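Local coordinates for protein probable dehydrogenase (Bordetella bronchiseptica, PDB 3MOI) that probably catalyses a nicotinamide-dependent oxidation or reduction, as a GFO/IDH/MocA-family dehydrogenase with a Rossmann-fold domain, at residues A[76-81]-A[104-109]; A[88-93]-A[115-120]; A[151-156]-A[229-234]; A[173-178]-A[209-214]. All coordinates share one frame; numbering follows the deposited sequence.

Contact 1 of 4, residues A[76-81]-A[104-109]; sequences FHCEHV and ADRMIE
The flat guanidinium of R106 and the thiol of C78 meet obliquely, with R106 NH1 3.6 Å from C78 SG. A bend about the CG-CD bond of R106 (chi3 64°) turns the group back across the groove toward helix 77-86. The residue is exposed, a place where arginine can cover a sulfur with its length while its charge stays near solvent. The other flat group, the imidazole of H77, leads away from helix 104-109, and its ND1 is hydrogen-bonded to L97 O; this residue adds little more than backbone to the contact.

The buried part is carried by M107. Its thioether lies against the backbone of C78, with M107 SD 3.8 Å from C78 CA, and its methyl CE reaches C78 CB at 4.1 Å. Further along the groove M107 CG sits 4.0 Å from V81 CG1, the two side chains crossing at about a right angle. C78 sends SG anti to its own backbone N (chi1 -178°), which carries the sulfur toward R106 and M107. A small thiol, a branched valine and a flexible methionine suit helices whose axes approach to 9.2 Å at only 12°. H77 and V81 also touch I70 of strand 67-70, while helix 101-114 links strands 90-93 and 118-120; the contact thus joins two nearly parallel helices of a Rossmann fold.

Contact 2 of 4, residues A[88-93]-A[115-120]; sequences GLHIIV and GVHLVV
Two torsions of H90 (chi1 -51°, chi2 -67°) swing its ring toward the 115-120 segment and present ND1 to the backbone amide of H117. The resulting bond, H117 N to H90 ND1, is 2.9 Å long and almost straight at 177°, with the donor close to the ring plane. The two histidine side chains run side by side and point the same way, their rings inclined obliquely. In L118, CG swings to the side of the carbonyl carbon, and CD1 settles 3.5 Å from V93 CG2 and 4.0 Å from I91 CG2.

Beyond the histidines the strands pair in parallel through I91 N to H117 O, V119 N to I91 O and V93 N to V119 O. Beta-branched residues suit these extended backbones. I91 and V93 turn with L118 to the side of helix 77-86, whereas I92 and V119 occupy the other face, where I92 meets T344 of helix 340-352. Both segments begin with a glycine at positive phi, G88 and G115, each closing a helix in a Schellman motif. V116 then packs its CB 3.6 Å from L89 O. Helix 101-114 links the strands as a beta-alpha-beta unit.

Because ND1 of H90 accepts a hydrogen bond from the H117 N-H, a neutral form of this imidazole would probably carry its own proton on NE2; the bond thus extends the sheet pairing with a side chain before the strand of 118-120 has begun.

Contact 3 of 4, residues A[151-156]-A[229-234]; sequences FNYTDF and VYSGYD
Y230 and N152 form the tightly packed, regular part of this contact: they lie side by side, N152 CB 3.9 Å from Y230 CD1, with N152 O 3.8 Å above one face of the tyrosine ring, offset toward its rim. That oxygen also accepts S231 N at 3.1 Å, while V229 O receives N152 N. On the opposite side of the sheet Y153 leans across V229, bringing its OH 3.5 Å from V229 CG1. Long aromatics suit these strands because their rings span to the neighbouring strand; Y153 OH bonds N149 of the second subunit, whereas Y230 OH comes close to the Q178 amide in a pair of doubtful geometry.

Past the strand ends the regular pairing gives way, and T154 and D155 are partly exposed. T154 N reaches S231 O only in a weak, bent bond, although D234 N still binds T154 O at 3.0 Å. D155 and D234 stay close, D155 CB 3.4 Å from D234 CG; their carboxylates turn to R159 and A259 N, which probably eases their proximity.

Strand 145-153 is parallel to 225-231 on one side and antiparallel to 302-307 on the other. Helix 179-190 covers Y230, whereas the second subunit packs M147 on V229 and S231.

Contact 4 of 4, residues A[173-178]-A[209-214]; sequences GIIYNQ and PTEGNC
I174 N donates a hydrogen bond to E211 O, 3.0 Å long and with an angle of 167° at the hydrogen, which ties the two segments. It pins an amide of the short helix's first turn to the chain leading into strand 213-220; I174 CG2 lies against the same carbonyl, 3.3 Å from E211 O. At the same helix, N177 ND2 binds G173 O at 2.7 Å and G171 O as well; asparagine is short enough to fold back on this turn.

G173 holds the N-cap position with positive phi. Lacking a side chain, it lets T210 OG1 come within 3.2 Å of G173 CA; threonine suits its place by offering that hydroxyl to T168. Just beyond, G212 and N213 both face G202 of strand 194-202, a classic beta bulge in the sheet of the C-terminal domain.

Among charged groups, the buried carboxylate of E211 is held by a salt bridge to R203 and a hydrogen bond to T168. A bend at chi2 (81°) folds its chain beside I175, so that its methylenes face the helix.

Apolar contacts complete the join. The long branch of I174 spans to small C214, I174 CD1 to C214 CB 3.8 Å; I175 CG1 meets E211 CG at 4.0 Å, with C372 of helix 362-381 also against I175.

In the fold
All four contacts are largely buried, yet contact 1 has exposed R106 at its rim and contact 3 partly exposed T154 and D155, whereas every touching residue of contact 4 is buried. Contacts 1 and 2 belong to the Rossmann part and touch directly, V81 packing on V93; the first is held by sulfur and apolar contacts, the second by backbone bonds, one histidine acceptor and apolar side chains. Contacts 3 and 4, about 9 Å apart between centres, share the mixed sheet of the C-terminal domain through strands 213-220 and 225-231. Across both, the bonds are backbone to backbone, while their polar side chains mostly find partners outside the segments, and both touch the second subunit.

Contact 1 of 4, residues A[76-81]-A[104-109]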
loop_
_atom_site.group_PDB
_atom_site.type_symbol
_atom_site.label_atom_id
_atom_site.label_comp_id
_atom_site.label_asym_id
_atom_site.label_seq_id
_atom_site.Cartn_x
_atom_site.Cartn_y
_atom_site.Cartn_z
ATOM N N PHE A 76 -12.965 3.868 -31.559
ATOM C CA PHE A 76 -12.700 3.315 -32.878
ATOM C C PHE A 76 -12.021 1.962 -32.846
ATOM O O PHE A 76 -11.833 1.361 -33.882
ATOM C CB PHE A 76 -11.849 4.291 -33.686
ATOM C CG PHE A 76 -12.571 5.537 -34.047
ATOM C CD1 PHE A 76 -13.507 5.526 -35.062
ATOM C CD2 PHE A 76 -12.362 6.710 -33.340
ATOM C CE1 PHE A 76 -14.217 6.690 -35.392
ATOM C CE2 PHE A 76 -13.062 7.847 -33.624
ATOM C CZ PHE A 76 -13.988 7.853 -34.671
ATOM N N HIS A 77 -11.643 1.453 -31.673
ATOM C CA HIS A 77 -10.868 0.207 -31.635
ATOM C C HIS A 77 -11.594 -0.997 -32.187
ATOM O O HIS A 77 -11.033 -1.760 -32.949
ATOM C CB HIS A 77 -10.425 -0.104 -30.253
ATOM C CG HIS A 77 -9.366 0.801 -29.740
ATOM N ND1 HIS A 77 -8.959 0.778 -28.427
ATOM C CD2 HIS A 77 -8.611 1.730 -30.351
ATOM C CE1 HIS A 77 -7.993 1.663 -28.257
ATOM N NE2 HIS A 77 -7.773 2.266 -29.401
ATOM N N CYS A 78 -12.829 -1.179 -31.824
ATOM C CA CYS A 78 -13.574 -2.321 -32.312
ATOM C C CYS A 78 -13.553 -2.441 -33.831
ATOM O O CYS A 78 -13.159 -3.492 -34.401
ATOM C CB CYS A 78 -15.034 -2.268 -31.834
ATOM S SG CYS A 78 -15.974 -3.695 -32.370
ATOM N N GLU A 79 -13.988 -1.396 -34.511
ATOM C CA GLU A 79 -14.055 -1.515 -35.966
ATOM C C GLU A 79 -12.654 -1.566 -36.581
ATOM O O GLU A 79 -12.460 -2.186 -37.591
ATOM C CB GLU A 79 -14.873 -0.376 -36.601
ATOM C CG GLU A 79 -14.200 1.005 -36.472
ATOM C CD GLU A 79 -15.147 2.166 -36.830
ATOM O OE1 GLU A 79 -15.000 2.624 -38.038
ATOM O OE2 GLU A 79 -16.002 2.584 -35.924
ATOM N N HIS A 80 -11.689 -0.918 -35.954
ATOM C CA HIS A 80 -10.329 -0.961 -36.497
ATOM C C HIS A 80 -9.790 -2.401 -36.381
ATOM O O HIS A 80 -9.175 -2.935 -37.287
ATOM C CB HIS A 80 -9.400 0.067 -35.803
ATOM C CG HIS A 80 -9.499 1.471 -36.328
ATOM N ND1 HIS A 80 -8.934 2.552 -35.663
ATOM C CD2 HIS A 80 -10.051 1.971 -37.465
ATOM C CE1 HIS A 80 -9.144 3.655 -36.370
ATOM N NE2 HIS A 80 -9.821 3.331 -37.467
ATOM N N VAL A 81 -10.113 -3.067 -35.284
ATOM C CA VAL A 81 -9.654 -4.426 -35.085
ATOM C C VAL A 81 -10.352 -5.402 -36.012
ATOM O O VAL A 81 -9.707 -6.285 -36.619
ATOM C CB VAL A 81 -9.780 -4.823 -33.614
ATOM C CG1 VAL A 81 -9.912 -6.336 -33.472
ATOM C CG2 VAL A 81 -8.564 -4.236 -32.821
ATOM N N ALA A 104 -15.905 -6.091 -27.113
ATOM C CA ALA A 104 -14.834 -7.016 -26.839
ATOM C C ALA A 104 -15.158 -8.397 -27.429
ATOM O O ALA A 104 -14.294 -9.051 -27.902
ATOM C CB ALA A 104 -14.594 -7.091 -25.424
ATOM N N ASP A 105 -16.414 -8.799 -27.449
ATOM C CA ASP A 105 -16.768 -10.084 -28.031
ATOM C C ASP A 105 -16.641 -10.013 -29.514
ATOM O O ASP A 105 -16.178 -10.956 -30.097
ATOM C CB ASP A 105 -18.194 -10.554 -27.656
ATOM C CG ASP A 105 -18.284 -11.031 -26.200
ATOM O OD1 ASP A 105 -17.198 -11.260 -25.551
ATOM O OD2 ASP A 105 -19.422 -11.185 -25.697
ATOM N N ARG A 106 -17.036 -8.912 -30.132
ATOM C CA ARG A 106 -16.902 -8.826 -31.578
ATOM C C ARG A 106 -15.452 -8.879 -31.999
ATOM O O ARG A 106 -15.128 -9.415 -33.078
ATOM C CB ARG A 106 -17.493 -7.530 -32.164
ATOM C CG ARG A 106 -19.037 -7.387 -32.175
ATOM C CD ARG A 106 -19.384 -6.086 -33.030
ATOM N NE ARG A 106 -18.946 -6.272 -34.439
ATOM C CZ ARG A 106 -18.555 -5.316 -35.290
ATOM N NH1 ARG A 106 -18.452 -4.021 -34.940
ATOM N NH2 ARG A 106 -18.229 -5.677 -36.520
ATOM N N MET A 107 -14.591 -8.336 -31.159
ATOM C CA MET A 107 -13.137 -8.282 -31.444
ATOM C C MET A 107 -12.517 -9.704 -31.370
ATOM O O MET A 107 -11.796 -10.154 -32.292
ATOM C CB MET A 107 -12.447 -7.270 -30.508
ATOM C CG MET A 107 -12.788 -5.736 -30.797
ATOM S SD MET A 107 -12.309 -4.530 -29.548
ATOM C CE MET A 107 -13.741 -4.565 -28.742
ATOM N N ILE A 108 -12.889 -10.437 -30.329
ATOM C CA ILE A 108 -12.422 -11.791 -30.114
ATOM C C ILE A 108 -12.854 -12.648 -31.315
ATOM O O ILE A 108 -12.045 -13.342 -31.925
ATOM C CB ILE A 108 -12.953 -12.321 -28.745
ATOM C CG1 ILE A 108 -12.212 -11.574 -27.592
ATOM C CG2 ILE A 108 -12.819 -13.843 -28.592
ATOM C CD1 ILE A 108 -12.880 -11.675 -26.199
ATOM N N GLU A 109 -14.109 -12.524 -31.708
ATOM C CA GLU A 109 -14.656 -13.405 -32.701
ATOM C C GLU A 109 -13.980 -13.146 -34.052
ATOM O O GLU A 109 -13.551 -14.071 -34.742
ATOM C CB GLU A 109 -16.181 -13.299 -32.693
ATOM C CG GLU A 109 -16.795 -13.770 -31.334
ATOM C CD GLU A 109 -18.321 -13.460 -31.096
ATOM O OE1 GLU A 109 -18.916 -12.568 -31.760
ATOM O OE2 GLU A 109 -18.934 -14.131 -30.213
#

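Contact 2 of 4, residues A[88-93]-A[115-120]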
loop_
_atom_site.group_PDB
_atom_site.type_symbol
_atom_site.label_atom_id
_atom_site.label_comp_id
_atom_site.label_asym_id
_atom_site.label_seq_id
_atom_site.Cartn_x
_atom_site.Cartn_y
_atom_site.Cartn_z
ATOM N N GLY A 88 -6.492 -10.287 -42.688
ATOM C CA GLY A 88 -5.378 -11.182 -42.241
ATOM C C GLY A 88 -4.106 -10.456 -41.719
ATOM O O GLY A 88 -2.969 -10.923 -41.929
ATOM N N LEU A 89 -4.282 -9.303 -41.060
ATOM C CA LEU A 89 -3.205 -8.603 -40.465
ATOM C C LEU A 89 -3.200 -8.826 -38.954
ATOM O O LEU A 89 -4.240 -8.777 -38.311
ATOM C CB LEU A 89 -3.379 -7.116 -40.720
ATOM C CG LEU A 89 -3.222 -6.591 -42.136
ATOM C CD1 LEU A 89 -3.273 -5.138 -41.913
ATOM C CD2 LEU A 89 -1.877 -7.053 -42.864
ATOM N N HIS A 90 -2.009 -9.048 -38.401
ATOM C CA HIS A 90 -1.830 -9.180 -36.960
ATOM C C HIS A 90 -1.899 -7.782 -36.371
ATOM O O HIS A 90 -1.730 -6.798 -37.075
ATOM C CB HIS A 90 -0.506 -9.879 -36.641
ATOM C CG HIS A 90 -0.318 -11.170 -37.382
ATOM N ND1 HIS A 90 -1.095 -12.284 -37.150
ATOM C CD2 HIS A 90 0.530 -11.514 -38.375
ATOM C CE1 HIS A 90 -0.722 -13.266 -37.940
ATOM N NE2 HIS A 90 0.247 -12.815 -38.716
ATOM N N ILE A 91 -2.168 -7.693 -35.080
ATOM C CA ILE A 91 -2.506 -6.436 -34.473
ATOM C C ILE A 91 -1.842 -6.203 -33.105
ATOM O O ILE A 91 -1.757 -7.120 -32.292
ATOM C CB ILE A 91 -4.018 -6.430 -34.204
ATOM C CG1 ILE A 91 -4.798 -6.568 -35.477
ATOM C CG2 ILE A 91 -4.431 -5.176 -33.474
ATOM C CD1 ILE A 91 -6.219 -7.089 -35.243
ATOM N N ILE A 92 -1.408 -4.968 -32.853
ATOM C CA ILE A 92 -1.199 -4.514 -31.511
ATOM C C ILE A 92 -2.200 -3.419 -31.318
ATOM O O ILE A 92 -2.210 -2.554 -32.151
ATOM C CB ILE A 92 0.204 -3.928 -31.298
ATOM C CG1 ILE A 92 1.282 -5.025 -31.470
ATOM C CG2 ILE A 92 0.393 -3.396 -29.910
ATOM C CD1 ILE A 92 2.806 -4.393 -31.722
ATOM N N VAL A 93 -2.984 -3.422 -30.225
ATOM C CA VAL A 93 -3.981 -2.379 -29.943
ATOM C C VAL A 93 -3.782 -1.699 -28.622
ATOM O O VAL A 93 -3.745 -2.386 -27.589
ATOM C CB VAL A 93 -5.426 -2.921 -29.670
ATOM C CG1 VAL A 93 -6.466 -2.110 -30.428
ATOM C CG2 VAL A 93 -5.550 -4.394 -29.792
ATOM N N GLY A 115 -7.748 -16.013 -37.580
ATOM C CA GLY A 115 -6.507 -16.716 -37.373
ATOM C C GLY A 115 -5.337 -15.780 -37.135
ATOM O O GLY A 115 -4.205 -16.200 -37.197
ATOM N N VAL A 116 -5.586 -14.503 -36.836
ATOM C CA VAL A 116 -4.485 -13.571 -36.644
ATOM C C VAL A 116 -4.063 -13.477 -35.179
ATOM O O VAL A 116 -4.809 -13.907 -34.307
ATOM C CB VAL A 116 -4.813 -12.157 -37.217
ATOM C CG1 VAL A 116 -5.202 -12.248 -38.703
ATOM C CG2 VAL A 116 -5.789 -11.444 -36.385
ATOM N N HIS A 117 -2.881 -12.920 -34.915
ATOM C CA HIS A 117 -2.441 -12.670 -33.563
ATOM C C HIS A 117 -2.683 -11.246 -33.169
ATOM O O HIS A 117 -2.430 -10.346 -33.973
ATOM C CB HIS A 117 -0.968 -12.956 -33.401
ATOM C CG HIS A 117 -0.638 -14.399 -33.576
ATOM N ND1 HIS A 117 -0.081 -14.909 -34.741
ATOM C CD2 HIS A 117 -0.844 -15.455 -32.764
ATOM C CE1 HIS A 117 0.081 -16.212 -34.610
ATOM N NE2 HIS A 117 -0.360 -16.563 -33.416
ATOM N N LEU A 118 -3.112 -11.060 -31.920
ATOM C CA LEU A 118 -3.384 -9.761 -31.356
ATOM C C LEU A 118 -2.713 -9.628 -30.049
ATOM O O LEU A 118 -2.834 -10.483 -29.262
ATOM C CB LEU A 118 -4.902 -9.581 -31.051
ATOM C CG LEU A 118 -5.223 -8.204 -30.382
ATOM C CD1 LEU A 118 -6.558 -7.504 -30.943
ATOM C CD2 LEU A 118 -5.282 -8.354 -28.906
ATOM N N VAL A 119 -2.084 -8.505 -29.776
ATOM C CA VAL A 119 -1.593 -8.181 -28.459
ATOM C C VAL A 119 -2.151 -6.816 -28.047
ATOM O O VAL A 119 -2.175 -5.896 -28.866
ATOM C CB VAL A 119 -0.041 -8.021 -28.505
ATOM C CG1 VAL A 119 0.512 -7.154 -27.279
ATOM C CG2 VAL A 119 0.645 -9.353 -28.634
ATOM N N VAL A 120 -2.464 -6.615 -26.769
ATOM C CA VAL A 120 -2.748 -5.255 -26.268
ATOM C C VAL A 120 -1.684 -4.746 -25.299
ATOM O O VAL A 120 -1.385 -5.499 -24.397
ATOM C CB VAL A 120 -4.202 -5.286 -25.618
ATOM C CG1 VAL A 120 -4.824 -6.663 -25.579
ATOM C CG2 VAL A 120 -4.310 -4.593 -24.277
#

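Contact 3 of 4, residues A[151-156]-A[229-234]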
loop_
_atom_site.group_PDB
_atom_site.type_symbol
_atom_site.label_atom_id
_atom_site.label_comp_id
_atom_site.label_asym_id
_atom_site.label_seq_id
_atom_site.Cartn_x
_atom_site.Cartn_y
_atom_site.Cartn_z
ATOM N N PHE A 151 1.134 0.453 -5.395
ATOM C CA PHE A 151 0.512 1.773 -5.330
ATOM C C PHE A 151 1.224 2.741 -6.250
ATOM O O PHE A 151 2.359 2.522 -6.622
ATOM C CB PHE A 151 0.431 2.316 -3.883
ATOM C CG PHE A 151 1.765 2.398 -3.208
ATOM C CD1 PHE A 151 2.316 1.278 -2.593
ATOM C CD2 PHE A 151 2.521 3.574 -3.268
ATOM C CE1 PHE A 151 3.560 1.320 -2.023
ATOM C CE2 PHE A 151 3.797 3.632 -2.710
ATOM C CZ PHE A 151 4.320 2.508 -2.076
ATOM N N ASN A 152 0.530 3.796 -6.656
ATOM C CA ASN A 152 1.072 4.803 -7.545
ATOM C C ASN A 152 0.321 6.044 -7.179
ATOM O O ASN A 152 -0.869 6.019 -7.231
ATOM C CB ASN A 152 0.797 4.424 -8.982
ATOM C CG ASN A 152 1.739 5.132 -9.981
ATOM O OD1 ASN A 152 2.546 5.955 -9.587
ATOM N ND2 ASN A 152 1.610 4.807 -11.292
ATOM N N TYR A 153 0.990 7.070 -6.709
ATOM C CA TYR A 153 0.422 8.409 -6.540
ATOM C C TYR A 153 1.083 9.294 -7.600
ATOM O O TYR A 153 2.328 9.281 -7.761
ATOM C CB TYR A 153 0.730 8.971 -5.109
ATOM C CG TYR A 153 0.123 8.127 -4.003
ATOM C CD1 TYR A 153 0.562 6.851 -3.750
ATOM C CD2 TYR A 153 -0.921 8.606 -3.236
ATOM C CE1 TYR A 153 -0.018 6.076 -2.753
ATOM C CE2 TYR A 153 -1.505 7.839 -2.242
ATOM C CZ TYR A 153 -1.073 6.579 -2.021
ATOM O OH TYR A 153 -1.661 5.850 -1.013
ATOM N N THR A 154 0.279 10.111 -8.265
ATOM C CA THR A 154 0.578 10.589 -9.641
ATOM C C THR A 154 -0.052 11.941 -9.852
ATOM O O THR A 154 -0.769 12.411 -8.946
ATOM C CB THR A 154 -0.078 9.612 -10.532
ATOM O OG1 THR A 154 0.873 8.620 -10.884
ATOM C CG2 THR A 154 -0.701 10.188 -11.671
ATOM N N ASP A 155 0.211 12.579 -11.013
ATOM C CA ASP A 155 -0.439 13.850 -11.340
ATOM C C ASP A 155 -1.377 13.773 -12.542
ATOM O O ASP A 155 -1.715 14.815 -13.161
ATOM C CB ASP A 155 0.594 14.939 -11.557
ATOM C CG ASP A 155 1.418 14.733 -12.833
ATOM O OD1 ASP A 155 2.375 15.570 -13.031
ATOM O OD2 ASP A 155 1.108 13.744 -13.587
ATOM N N PHE A 156 -1.855 12.569 -12.796
ATOM C CA PHE A 156 -2.575 12.207 -13.988
ATOM C C PHE A 156 -3.773 13.111 -14.199
ATOM O O PHE A 156 -4.000 13.648 -15.289
ATOM C CB PHE A 156 -3.022 10.731 -13.883
ATOM C CG PHE A 156 -4.009 10.307 -14.925
ATOM C CD1 PHE A 156 -3.583 9.714 -16.119
ATOM C CD2 PHE A 156 -5.347 10.439 -14.704
ATOM C CE1 PHE A 156 -4.490 9.315 -17.098
ATOM C CE2 PHE A 156 -6.275 10.017 -15.668
ATOM C CZ PHE A 156 -5.834 9.471 -16.879
ATOM N N VAL A 229 -3.689 0.457 -5.111
ATOM C CA VAL A 229 -4.049 1.795 -4.715
ATOM C C VAL A 229 -3.512 2.779 -5.740
ATOM O O VAL A 229 -2.365 2.684 -6.170
ATOM C CB VAL A 229 -3.439 2.175 -3.328
ATOM C CG1 VAL A 229 -3.575 3.700 -3.081
ATOM C CG2 VAL A 229 -4.075 1.395 -2.194
ATOM N N TYR A 230 -4.320 3.759 -6.111
ATOM C CA TYR A 230 -3.947 4.753 -7.164
ATOM C C TYR A 230 -4.560 6.074 -6.795
ATOM O O TYR A 230 -5.749 6.122 -6.439
ATOM C CB TYR A 230 -4.489 4.367 -8.554
ATOM C CG TYR A 230 -3.916 5.260 -9.586
ATOM C CD1 TYR A 230 -2.852 4.861 -10.349
ATOM C CD2 TYR A 230 -4.377 6.582 -9.741
ATOM C CE1 TYR A 230 -2.310 5.703 -11.273
ATOM C CE2 TYR A 230 -3.835 7.397 -10.619
ATOM C CZ TYR A 230 -2.775 6.957 -11.395
ATOM O OH TYR A 230 -2.198 7.800 -12.318
ATOM N N SER A 231 -3.777 7.141 -6.908
ATOM C CA SER A 231 -4.295 8.520 -6.751
ATOM C C SER A 231 -3.558 9.467 -7.707
ATOM O O SER A 231 -2.325 9.365 -7.881
ATOM C CB SER A 231 -4.084 8.985 -5.326
ATOM O OG SER A 231 -4.586 10.279 -5.115
ATOM N N GLY A 232 -4.312 10.359 -8.346
ATOM C CA GLY A 232 -3.817 11.139 -9.489
ATOM C C GLY A 232 -3.959 12.633 -9.314
ATOM O O GLY A 232 -3.877 13.372 -10.276
ATOM N N TYR A 233 -4.144 13.087 -8.072
ATOM C CA TYR A 233 -4.508 14.489 -7.820
ATOM C C TYR A 233 -3.290 15.415 -7.738
ATOM O O TYR A 233 -3.426 16.596 -7.405
ATOM C CB TYR A 233 -5.377 14.568 -6.557
ATOM C CG TYR A 233 -6.692 13.790 -6.692
ATOM C CD1 TYR A 233 -7.699 14.213 -7.563
ATOM C CD2 TYR A 233 -6.920 12.626 -5.958
ATOM C CE1 TYR A 233 -8.898 13.496 -7.702
ATOM C CE2 TYR A 233 -8.123 11.884 -6.108
ATOM C CZ TYR A 233 -9.094 12.330 -6.981
ATOM O OH TYR A 233 -10.258 11.634 -7.117
ATOM N N ASP A 234 -2.104 14.890 -8.054
ATOM C CA ASP A 234 -0.877 15.676 -8.051
ATOM C C ASP A 234 -0.489 16.145 -6.649
ATOM O O ASP A 234 0.045 17.277 -6.462
ATOM C CB ASP A 234 -0.996 16.897 -8.967
ATOM C CG ASP A 234 0.366 17.513 -9.291
ATOM O OD1 ASP A 234 0.385 18.532 -10.031
ATOM O OD2 ASP A 234 1.408 16.981 -8.790
#

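Contact 4 of 4, residues A[173-178]-A[209-214]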
loop_
_atom_site.group_PDB
_atom_site.type_symbol
_atom_site.label_atom_id
_atom_site.label_comp_id
_atom_site.label_asym_id
_atom_site.label_seq_id
_atom_site.Cartn_x
_atom_site.Cartn_y
_atom_site.Cartn_z
ATOM N N GLY A 173 -10.722 9.098 -17.011
ATOM C CA GLY A 173 -10.399 8.845 -15.643
ATOM C C GLY A 173 -9.606 7.603 -15.434
ATOM O O GLY A 173 -9.348 6.792 -16.359
ATOM N N ILE A 174 -9.247 7.431 -14.179
ATOM C CA ILE A 174 -8.240 6.496 -13.858
ATOM C C ILE A 174 -8.701 5.048 -13.977
ATOM O O ILE A 174 -7.843 4.175 -14.076
ATOM C CB ILE A 174 -7.600 6.743 -12.454
ATOM C CG1 ILE A 174 -8.561 6.439 -11.330
ATOM C CG2 ILE A 174 -7.068 8.173 -12.303
ATOM C CD1 ILE A 174 -7.893 5.517 -10.236
ATOM N N ILE A 175 -10.006 4.771 -13.984
ATOM C CA ILE A 175 -10.425 3.403 -14.017
ATOM C C ILE A 175 -10.045 2.727 -15.336
ATOM O O ILE A 175 -9.663 1.520 -15.392
ATOM C CB ILE A 175 -11.960 3.229 -13.819
ATOM C CG1 ILE A 175 -12.442 3.678 -12.417
ATOM C CG2 ILE A 175 -12.388 1.719 -14.059
ATOM C CD1 ILE A 175 -11.495 3.483 -11.312
ATOM N N TYR A 176 -10.154 3.472 -16.401
ATOM C CA TYR A 176 -9.866 2.908 -17.705
ATOM C C TYR A 176 -8.473 3.251 -18.263
ATOM O O TYR A 176 -7.999 2.631 -19.216
ATOM C CB TYR A 176 -10.895 3.450 -18.679
ATOM C CG TYR A 176 -12.294 3.034 -18.426
ATOM C CD1 TYR A 176 -12.661 1.677 -18.528
ATOM C CD2 TYR A 176 -13.305 3.990 -18.169
ATOM C CE1 TYR A 176 -13.988 1.280 -18.324
ATOM C CE2 TYR A 176 -14.633 3.598 -17.930
ATOM C CZ TYR A 176 -14.977 2.248 -18.039
ATOM O OH TYR A 176 -16.301 1.834 -17.913
ATOM N N ASN A 177 -7.838 4.261 -17.696
ATOM C CA ASN A 177 -6.599 4.831 -18.287
ATOM C C ASN A 177 -5.357 4.589 -17.415
ATOM O O ASN A 177 -4.226 4.895 -17.825
ATOM C CB ASN A 177 -6.847 6.316 -18.541
ATOM C CG ASN A 177 -8.015 6.524 -19.516
ATOM O OD1 ASN A 177 -7.894 6.225 -20.694
ATOM N ND2 ASN A 177 -9.166 6.994 -19.015
ATOM N N GLN A 178 -5.560 4.088 -16.192
ATOM C CA GLN A 178 -4.435 3.870 -15.274
ATOM C C GLN A 178 -4.502 2.487 -14.556
ATOM O O GLN A 178 -3.573 1.673 -14.588
ATOM C CB GLN A 178 -4.381 5.020 -14.291
ATOM C CG GLN A 178 -3.957 6.395 -14.908
ATOM C CD GLN A 178 -2.456 6.388 -15.303
ATOM O OE1 GLN A 178 -2.083 5.996 -16.419
ATOM N NE2 GLN A 178 -1.611 6.748 -14.365
ATOM N N PRO A 209 -14.685 15.865 -13.083
ATOM C CA PRO A 209 -15.444 14.890 -12.324
ATOM C C PRO A 209 -15.369 13.494 -12.875
ATOM O O PRO A 209 -16.378 12.912 -13.243
ATOM C CB PRO A 209 -16.882 15.443 -12.406
ATOM C CG PRO A 209 -16.947 16.128 -13.670
ATOM C CD PRO A 209 -15.526 16.521 -14.085
ATOM N N THR A 210 -14.166 12.956 -12.923
ATOM C CA THR A 210 -13.995 11.590 -13.241
ATOM C C THR A 210 -13.197 11.001 -12.082
ATOM O O THR A 210 -12.771 11.700 -11.208
ATOM C CB THR A 210 -13.292 11.399 -14.588
ATOM O OG1 THR A 210 -13.241 9.982 -14.892
ATOM C CG2 THR A 210 -11.890 11.973 -14.566
ATOM N N GLU A 211 -12.999 9.695 -12.080
ATOM C CA GLU A 211 -12.332 9.066 -10.990
ATOM C C GLU A 211 -10.873 9.478 -10.990
ATOM O O GLU A 211 -10.182 9.303 -11.970
ATOM C CB GLU A 211 -12.460 7.544 -11.100
ATOM C CG GLU A 211 -13.830 6.999 -10.725
ATOM C CD GLU A 211 -14.878 7.086 -11.813
ATOM O OE1 GLU A 211 -14.471 7.233 -12.986
ATOM O OE2 GLU A 211 -16.121 7.031 -11.489
ATOM N N GLY A 212 -10.413 10.023 -9.886
ATOM C CA GLY A 212 -9.006 10.236 -9.676
ATOM C C GLY A 212 -8.293 9.372 -8.656
ATOM O O GLY A 212 -7.064 9.326 -8.685
ATOM N N ASN A 213 -9.011 8.682 -7.754
ATOM C CA ASN A 213 -8.346 7.695 -6.871
ATOM C C ASN A 213 -9.100 6.420 -6.634
ATOM O O ASN A 213 -10.326 6.360 -6.650
ATOM C CB ASN A 213 -8.021 8.303 -5.519
ATOM C CG ASN A 213 -9.286 8.731 -4.725
ATOM O OD1 ASN A 213 -10.073 9.514 -5.189
ATOM N ND2 ASN A 213 -9.437 8.227 -3.544
ATOM N N CYS A 214 -8.369 5.397 -6.262
ATOM C CA CYS A 214 -9.001 4.136 -6.036
ATOM C C CYS A 214 -8.240 3.343 -5.065
ATOM O O CYS A 214 -7.044 3.273 -5.184
ATOM C CB CYS A 214 -8.991 3.353 -7.312
ATOM S SG CYS A 214 -9.489 1.616 -7.136
#